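Local coordinates for protein Rho guanine nucleotide exchange factor 3 (Mus musculus, PDB 2Z0Q) that acts as a guanine nucleotide exchange factor for the small GTPases RhoA and RhoB, seen here as its DH-PH domain fragment, at residues Val313-Lys316 against Ser321-His324. Residues are numbered along the deposited sequence; the frame is centred on the assembly and turned at random.
With SO4 (sulfate ion), chain D.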
loop_
_atom_site.group_PDB
_atom_site.type_symbol
_atom_site.label_atom_id
_atom_site.label_comp_id
_atom_site.label_asym_id
_atom_site.label_seq_id
_atom_site.Cartn_x
_atom_site.Cartn_y
_atom_site.Cartn_z
ATOM N N VAL A 313 -18.207 8.366 -15.403
ATOM C CA VAL A 313 -17.135 8.696 -16.298
ATOM C C VAL A 313 -17.669 8.448 -17.704
ATOM O O VAL A 313 -18.219 7.391 -17.973
ATOM C CB VAL A 313 -15.902 7.805 -16.087
ATOM C CG1 VAL A 313 -14.954 8.060 -17.170
ATOM C CG2 VAL A 313 -15.221 8.107 -14.715
ATOM N N SER A 314 -17.514 9.426 -18.599
ATOM C CA SER A 314 -17.994 9.229 -19.966
ATOM C C SER A 314 -16.945 9.722 -20.976
ATOM O O SER A 314 -16.054 10.537 -20.672
ATOM C CB SER A 314 -19.360 9.919 -20.144
ATOM O OG SER A 314 -19.225 11.311 -20.210
ATOM N N PHE A 315 -17.047 9.186 -22.170
ATOM C CA PHE A 315 -16.102 9.442 -23.231
ATOM C C PHE A 315 -16.846 9.518 -24.559
ATOM O O PHE A 315 -17.537 8.575 -24.985
ATOM C CB PHE A 315 -15.099 8.283 -23.207
ATOM C CG PHE A 315 -14.132 8.266 -24.347
ATOM C CD1 PHE A 315 -13.493 9.424 -24.745
ATOM C CD2 PHE A 315 -13.769 7.045 -24.938
ATOM C CE1 PHE A 315 -12.483 9.385 -25.728
ATOM C CE2 PHE A 315 -12.760 6.995 -25.915
ATOM C CZ PHE A 315 -12.118 8.178 -26.305
ATOM N N LYS A 316 -16.686 10.654 -25.219
ATOM C CA LYS A 316 -17.327 10.879 -26.502
ATOM C C LYS A 316 -16.354 10.369 -27.559
ATOM O O LYS A 316 -15.244 10.871 -27.662
ATOM C CB LYS A 316 -17.619 12.384 -26.655
ATOM C CG LYS A 316 -18.472 12.645 -27.827
ATOM C CD LYS A 316 -18.824 14.100 -28.042
ATOM C CE LYS A 316 -19.600 14.159 -29.356
ATOM N NZ LYS A 316 -19.674 15.534 -29.791
ATOM N N SER A 321 -18.597 5.683 -28.318
ATOM C CA SER A 321 -18.719 6.492 -27.079
ATOM C C SER A 321 -19.058 5.570 -25.918
ATOM O O SER A 321 -19.665 4.527 -26.115
ATOM C CB SER A 321 -19.810 7.539 -27.221
ATOM O OG SER A 321 -19.459 8.493 -28.172
ATOM N N GLN A 322 -18.671 5.977 -24.715
ATOM C CA GLN A 322 -18.878 5.139 -23.542
ATOM C C GLN A 322 -19.381 5.966 -22.383
ATOM O O GLN A 322 -19.139 7.167 -22.312
ATOM C CB GLN A 322 -17.542 4.554 -23.039
ATOM C CG GLN A 322 -16.789 3.597 -23.899
ATOM C CD GLN A 322 -15.416 3.300 -23.293
ATOM O OE1 GLN A 322 -15.304 3.080 -22.087
ATOM N NE2 GLN A 322 -14.375 3.304 -24.128
ATOM N N THR A 323 -20.068 5.290 -21.476
ATOM C CA THR A 323 -20.438 5.936 -20.237
ATOM C C THR A 323 -20.422 4.843 -19.159
ATOM O O THR A 323 -20.895 3.745 -19.387
ATOM C CB THR A 323 -21.803 6.667 -20.303
ATOM O OG1 THR A 323 -21.946 7.466 -19.110
ATOM C CG2 THR A 323 -22.997 5.699 -20.459
ATOM N N HIS A 324 -19.879 5.168 -17.983
ATOM C CA HIS A 324 -19.807 4.201 -16.883
ATOM C C HIS A 324 -20.226 4.854 -15.568
ATOM O O HIS A 324 -19.760 5.949 -15.259
ATOM C CB HIS A 324 -18.363 3.742 -16.722
ATOM C CG HIS A 324 -17.800 3.117 -17.950
ATOM N ND1 HIS A 324 -18.033 1.802 -18.288
ATOM C CD2 HIS A 324 -17.062 3.645 -18.953
ATOM C CE1 HIS A 324 -17.457 1.549 -19.453
ATOM N NE2 HIS A 324 -16.863 2.652 -19.877
HETATM S S SO4 D . -20.698 1.625 -22.957
HETATM O O1 SO4 D . -20.660 1.297 -24.429
HETATM O O2 SO4 D . -21.384 0.496 -22.254
HETATM O O3 SO4 D . -19.309 1.700 -22.444
HETATM O O4 SO4 D . -21.401 2.912 -22.696
#
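In the PH domain of this DH-PH fragment, Val313-Lys316 and Ser321-His324 form the turn-side end of an antiparallel beta hairpin, strand 310-315 running into strand 322-327 just ahead of the C-terminal helix 331-345. Two hydrogen-bonded pairs lock the register. Val313 N donates a hydrogen bond to His324 O, and His324 N donates one to Val313 O at 2.8 Å; Phe315 and Gln322 repeat the exchange, with Phe315 N to Gln322 O at 2.9 Å. Between them, Ser314 and Thr323 make a non-hydrogen-bonded pair, and Ser314 CB packs 3.7 Å from Thr323 OG1. The outer edges are engaged too: Ser314 bonds through its backbone to Thr282, and Thr323 N reaches outward to sulfate O4 at 3.0 Å, an ion probably from the crystallisation liquor that Arg273 also holds.

Val313, Phe315, Gln322 and His324 share the other face, where Ile276 packs on the first three and Ile257 on His324. Phe315 places its ring beside the Gln322 amide because chi1, at 172°, turns CG away from the backbone N; the ring edge, at CD2, lies 3.9 Å from Gln322 NE2, with ring and amide planes nearly perpendicular, 85° apart. Along the second strand, His324 NE2 meets a lone pair of Gln322 OE1 at 2.7 Å, almost straight at 171° and within the imidazole plane. Gln322 NE2 in turn bonds to Gln274 O, and the two bonds together fix the turn of the amide. Replacing His324 with a leucine would probably leave Gln322 OE1 without its donor and the amide held from one end alone. At the turn, Ser321 OG lies beside Lys316 CA, 3.6 Å away, but bonds back to Asn317 N and Gly318 O.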